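Long-range contacts in CELL division protein FTSZ homolog 1 (Methanocaldococcus jannaschii, PDB 1W58), which binds GTP, probably hydrolyses it and polymerises with it into the contractile Z ring formed at the future site of cell division: residues 155-160 against 186-191; 249-254 against 334-339. All blocks are in the same frame, centred on the assembly; numbering follows the deposited sequence.

Contact 1 of 2, residues 155-160 against 186-191; sequences VAVVTL and TLVVIP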
loop_
_atom_site.group_PDB
_atom_site.type_symbol
_atom_site.label_atom_id
_atom_site.label_comp_id
_atom_site.label_asym_id
_atom_site.label_seq_id
_atom_site.Cartn_x
_atom_site.Cartn_y
_atom_site.Cartn_z
ATOM N N VAL A 155 -13.399 14.167 -9.981
ATOM C CA VAL A 155 -14.581 14.320 -10.813
ATOM C C VAL A 155 -14.533 13.450 -12.057
ATOM O O VAL A 155 -13.506 13.354 -12.745
ATOM C CB VAL A 155 -14.765 15.781 -11.279
ATOM C CG1 VAL A 155 -16.028 15.897 -12.114
ATOM C CG2 VAL A 155 -14.843 16.703 -10.075
ATOM N N ALA A 156 -15.671 12.830 -12.332
ATOM C CA ALA A 156 -15.843 11.963 -13.485
ATOM C C ALA A 156 -16.870 12.570 -14.439
ATOM O O ALA A 156 -17.892 13.117 -13.992
ATOM C CB ALA A 156 -16.332 10.584 -13.026
ATOM N N VAL A 157 -16.580 12.488 -15.739
ATOM C CA VAL A 157 -17.484 12.945 -16.808
ATOM C C VAL A 157 -17.519 11.751 -17.798
ATOM O O VAL A 157 -16.562 11.507 -18.559
ATOM C CB VAL A 157 -16.949 14.207 -17.530
ATOM C CG1 VAL A 157 -17.963 14.675 -18.577
ATOM C CG2 VAL A 157 -16.681 15.333 -16.518
ATOM N N VAL A 158 -18.626 11.016 -17.764
ATOM C CA VAL A 158 -18.826 9.818 -18.567
ATOM C C VAL A 158 -20.183 9.764 -19.297
ATOM O O VAL A 158 -21.143 10.464 -18.918
ATOM C CB VAL A 158 -18.764 8.567 -17.665
ATOM C CG1 VAL A 158 -17.442 8.524 -16.920
ATOM C CG2 VAL A 158 -19.914 8.603 -16.666
ATOM N N THR A 159 -20.259 8.912 -20.323
ATOM C CA THR A 159 -21.497 8.742 -21.080
ATOM C C THR A 159 -22.083 7.345 -20.897
ATOM O O THR A 159 -21.378 6.375 -20.597
ATOM C CB THR A 159 -21.310 8.967 -22.630
ATOM O OG1 THR A 159 -20.320 8.064 -23.136
ATOM C CG2 THR A 159 -20.887 10.395 -22.953
ATOM N N LEU A 160 -23.394 7.264 -21.053
ATOM C CA LEU A 160 -24.113 5.999 -20.991
ATOM C C LEU A 160 -24.292 5.680 -22.488
ATOM O O LEU A 160 -24.477 6.598 -23.275
ATOM C CB LEU A 160 -25.457 6.218 -20.310
ATOM C CG LEU A 160 -25.669 5.608 -18.928
ATOM C CD1 LEU A 160 -24.366 5.491 -18.153
ATOM C CD2 LEU A 160 -26.692 6.468 -18.206
ATOM N N THR A 186 -17.798 14.324 -7.361
ATOM C CA THR A 186 -18.987 14.593 -8.149
ATOM C C THR A 186 -18.889 13.720 -9.431
ATOM O O THR A 186 -17.817 13.570 -10.021
ATOM C CB THR A 186 -19.225 16.116 -8.445
ATOM O OG1 THR A 186 -19.852 16.254 -9.729
ATOM C CG2 THR A 186 -17.956 16.905 -8.400
ATOM N N LEU A 187 -20.005 13.082 -9.784
ATOM C CA LEU A 187 -20.106 12.200 -10.942
ATOM C C LEU A 187 -21.076 12.752 -11.996
ATOM O O LEU A 187 -22.300 12.703 -11.813
ATOM C CB LEU A 187 -20.571 10.792 -10.498
ATOM C CG LEU A 187 -21.007 9.742 -11.552
ATOM C CD1 LEU A 187 -19.973 9.602 -12.600
ATOM C CD2 LEU A 187 -21.252 8.384 -10.912
ATOM N N VAL A 188 -20.515 13.264 -13.095
ATOM C CA VAL A 188 -21.296 13.847 -14.207
ATOM C C VAL A 188 -21.622 12.814 -15.302
ATOM O O VAL A 188 -20.703 12.352 -15.979
ATOM C CB VAL A 188 -20.498 15.005 -14.868
ATOM C CG1 VAL A 188 -21.324 15.698 -15.940
ATOM C CG2 VAL A 188 -20.075 16.005 -13.804
ATOM N N VAL A 189 -22.911 12.455 -15.453
ATOM C CA VAL A 189 -23.396 11.502 -16.476
ATOM C C VAL A 189 -24.118 12.153 -17.655
ATOM O O VAL A 189 -25.063 12.915 -17.443
ATOM C CB VAL A 189 -24.478 10.507 -15.984
ATOM C CG1 VAL A 189 -23.932 9.113 -15.964
ATOM C CG2 VAL A 189 -25.060 10.936 -14.664
ATOM N N ILE A 190 -23.693 11.804 -18.874
ATOM C CA ILE A 190 -24.298 12.273 -20.125
ATOM C C ILE A 190 -24.929 11.025 -20.779
ATOM O O ILE A 190 -24.216 10.136 -21.235
ATOM C CB ILE A 190 -23.261 12.737 -21.161
ATOM C CG1 ILE A 190 -22.105 13.489 -20.506
ATOM C CG2 ILE A 190 -23.960 13.532 -22.237
ATOM C CD1 ILE A 190 -22.331 14.913 -20.312
ATOM N N PRO A 191 -26.259 10.931 -20.831
ATOM C CA PRO A 191 -26.864 9.745 -21.462
ATOM C C PRO A 191 -26.939 9.959 -22.986
ATOM O O PRO A 191 -27.802 10.706 -23.442
ATOM C CB PRO A 191 -28.265 9.686 -20.850
ATOM C CG PRO A 191 -28.291 10.798 -19.805
ATOM C CD PRO A 191 -27.294 11.809 -20.273
#

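Contact 2 of 2, residues 249-254 against 334-339; sequences AMIGIG and LLVITG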
loop_
_atom_site.group_PDB
_atom_site.type_symbol
_atom_site.label_atom_id
_atom_site.label_comp_id
_atom_site.label_asym_id
_atom_site.label_seq_id
_atom_site.Cartn_x
_atom_site.Cartn_y
_atom_site.Cartn_z
ATOM N N ALA A 249 -24.431 14.242 -10.969
ATOM C CA ALA A 249 -24.675 15.510 -11.676
ATOM C C ALA A 249 -25.057 15.298 -13.145
ATOM O O ALA A 249 -24.731 14.266 -13.746
ATOM C CB ALA A 249 -23.450 16.401 -11.600
ATOM N N MET A 250 -25.744 16.278 -13.721
ATOM C CA MET A 250 -26.161 16.214 -15.122
ATOM C C MET A 250 -25.924 17.559 -15.763
ATOM O O MET A 250 -25.817 18.551 -15.067
ATOM C CB MET A 250 -27.633 15.810 -15.235
ATOM C CG MET A 250 -27.885 14.380 -14.763
ATOM S SD MET A 250 -29.397 13.645 -15.422
ATOM C CE MET A 250 -30.177 13.135 -13.980
ATOM N N ILE A 251 -25.798 17.611 -17.081
ATOM C CA ILE A 251 -25.565 18.896 -17.685
ATOM C C ILE A 251 -26.654 19.366 -18.627
ATOM O O ILE A 251 -27.648 18.668 -18.878
ATOM C CB ILE A 251 -24.190 18.960 -18.402
ATOM C CG1 ILE A 251 -24.326 18.706 -19.906
ATOM C CG2 ILE A 251 -23.237 17.996 -17.743
ATOM C CD1 ILE A 251 -24.580 17.288 -20.267
ATOM N N GLY A 252 -26.460 20.589 -19.104
ATOM C CA GLY A 252 -27.379 21.223 -20.024
ATOM C C GLY A 252 -26.540 22.170 -20.851
ATOM O O GLY A 252 -25.671 22.851 -20.313
ATOM N N ILE A 253 -26.758 22.201 -22.160
ATOM C CA ILE A 253 -25.999 23.108 -23.000
ATOM C C ILE A 253 -26.946 23.919 -23.862
ATOM O O ILE A 253 -27.895 23.389 -24.432
ATOM C CB ILE A 253 -25.005 22.359 -23.907
ATOM C CG1 ILE A 253 -24.015 21.568 -23.044
ATOM C CG2 ILE A 253 -24.252 23.350 -24.794
ATOM C CD1 ILE A 253 -22.946 20.838 -23.837
ATOM N N GLY A 254 -26.687 25.220 -23.925
ATOM C CA GLY A 254 -27.502 26.117 -24.719
ATOM C C GLY A 254 -26.641 27.249 -25.247
ATOM O O GLY A 254 -25.562 27.521 -24.711
ATOM N N LEU A 334 -22.890 26.595 -20.273
ATOM C CA LEU A 334 -22.720 25.230 -19.776
ATOM C C LEU A 334 -23.228 25.177 -18.360
ATOM O O LEU A 334 -22.772 25.918 -17.514
ATOM C CB LEU A 334 -21.245 24.815 -19.787
ATOM C CG LEU A 334 -20.860 23.474 -19.118
ATOM C CD1 LEU A 334 -21.560 22.305 -19.776
ATOM C CD2 LEU A 334 -19.361 23.272 -19.228
ATOM N N LEU A 335 -24.189 24.309 -18.112
ATOM C CA LEU A 335 -24.759 24.132 -16.785
ATOM C C LEU A 335 -24.482 22.735 -16.246
ATOM O O LEU A 335 -24.765 21.738 -16.928
ATOM C CB LEU A 335 -26.272 24.281 -16.825
ATOM C CG LEU A 335 -26.950 25.570 -16.412
ATOM C CD1 LEU A 335 -26.238 26.765 -17.039
ATOM C CD2 LEU A 335 -28.406 25.478 -16.854
ATOM N N VAL A 336 -23.937 22.662 -15.031
ATOM C CA VAL A 336 -23.708 21.382 -14.382
ATOM C C VAL A 336 -24.453 21.496 -13.061
ATOM O O VAL A 336 -24.093 22.280 -12.184
ATOM C CB VAL A 336 -22.205 21.087 -14.098
ATOM C CG1 VAL A 336 -22.077 19.677 -13.491
ATOM C CG2 VAL A 336 -21.357 21.208 -15.387
ATOM N N ILE A 337 -25.500 20.704 -12.914
ATOM C CA ILE A 337 -26.295 20.739 -11.714
ATOM C C ILE A 337 -26.062 19.512 -10.843
ATOM O O ILE A 337 -26.333 18.392 -11.256
ATOM C CB ILE A 337 -27.763 20.908 -12.109
ATOM C CG1 ILE A 337 -27.951 22.334 -12.644
ATOM C CG2 ILE A 337 -28.677 20.595 -10.935
ATOM C CD1 ILE A 337 -29.376 22.706 -12.893
ATOM N N THR A 338 -25.578 19.743 -9.623
ATOM C CA THR A 338 -25.239 18.670 -8.692
ATOM C C THR A 338 -26.280 18.204 -7.652
ATOM O O THR A 338 -27.372 18.746 -7.535
ATOM C CB THR A 338 -23.933 19.045 -7.963
ATOM O OG1 THR A 338 -24.186 20.070 -6.993
ATOM C CG2 THR A 338 -22.915 19.580 -8.973
ATOM N N GLY A 339 -25.920 17.168 -6.904
ATOM C CA GLY A 339 -26.804 16.621 -5.889
ATOM C C GLY A 339 -28.158 16.082 -6.337
ATOM O O GLY A 339 -29.093 16.055 -5.534
#

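Contact 1 of 2, residues 155-160 against 186-191
V155-L160 and T186-P191 pair in parallel and in step from V155-T186 to L160-P191, their axes 4.6 Å apart at closest approach and twisted by 28°. Five backbone bonds zip them together. T186 O accepts from A156 N, A156 O from V188 N, V188 O from V158 N, V158 O from I190 N, and I190 O from L160 N. The bond from V158 N to V188 O, 3.0 Å, is almost straight at both ends, whereas L160 N reaches I190 O from well off the carbonyl plane. On one face the methyl CG2 of V155 meets CG2 of T186 at 3.5 Å. Further along, V157 and V188 run alongside each other in the same direction, and V157 CG2 comes 4.2 Å from V188 CB. In T159, chi1 (58°) puts OG1 between N and the carbonyl carbon and leaves CG2 anti to that carbon, 3.8 Å from I190 CB. On the other face, L187 holds CG anti to its N (chi1 169°), and its CD1 leans across the strand gap to A156 CB at 3.8 Å and also meets CG2 of V158. V189 CG1 touches both V158 CG2 and L160 CD1. The strands belong to a beta-alpha-beta crossover of the GTPase domain, and the side chain of T159 lies about 5 Å from the bound GTP analogue. Main-chain bonds thus fix the parallel register, while the side chains add apolar contacts on both faces, buried under helix 167-181 at L187 and V189 and under A249 and I251 at T186, V188 and I190.

Contact 2 of 2, residues 249-254 against 334-339
I251 and I253 share one face of this antiparallel pair with L334 and V336; M250, L335 and I337 occupy the other, where G252 adds no side chain. The flat peptide groups bond at the facing strand edges. Around G252 and L335 both bonds lie in the carbonyl plane, each 3.0 Å long: G252 N to L335 O, noticeably bent (136° at the hydrogen), and L335 N to G252 O, much straighter. In the M250-I337 pair only the bond from M250 N is long, 3.3 Å to I337 O and tilted off its carbonyl plane; I337 N meets M250 O nearly head-on. On the face of I251 and I253, chi1 of L334 near trans (172°) swings CD1 across to CG1 of I253 at 4.2 Å, the two side chains crossing at a slant. The same CD1 brushes CB of I251. V336 extends CG1 to A249 CB at 4.0 Å, and T338 CG2 meets that methyl too, just beyond the end of the strand. Strand 249-256 is the outermost strand at one side of the four-stranded mixed sheet of the FtsZ C-terminal domain, and 331-337 is its neighbour, bonded along its far edge to strand 285-291. Helix 261-270 packs against L335 through A269 and L270, and M250 touches V277. I251 keeps CB and CG2 beside 334-339, CG2 near CG2 of V336, while the far end of its side chain leads away.

In the fold
Contact 1 precedes contact 2 along the chain, and their centres lie about 10 Å apart. Residues 155-160 and 186-191 end the six-stranded parallel sheet of the GTPase domain, 186-191 being outermost; 249-254 lies on the outermost strand 249-256 of the C-terminal mixed sheet. The two edges meet at A249, which makes probable backbone hydrogen bonds with L187 and V189, the residues flanking V188: its N lies 2.8 Å from L187 O, and its O is 3.1 Å from V189 N. The nucleotide-binding domain and the C-terminal domain are thus joined where the start of strand 249-256 bonds to the outer edge of 186-191, on the flank that lies away from strand 124-130.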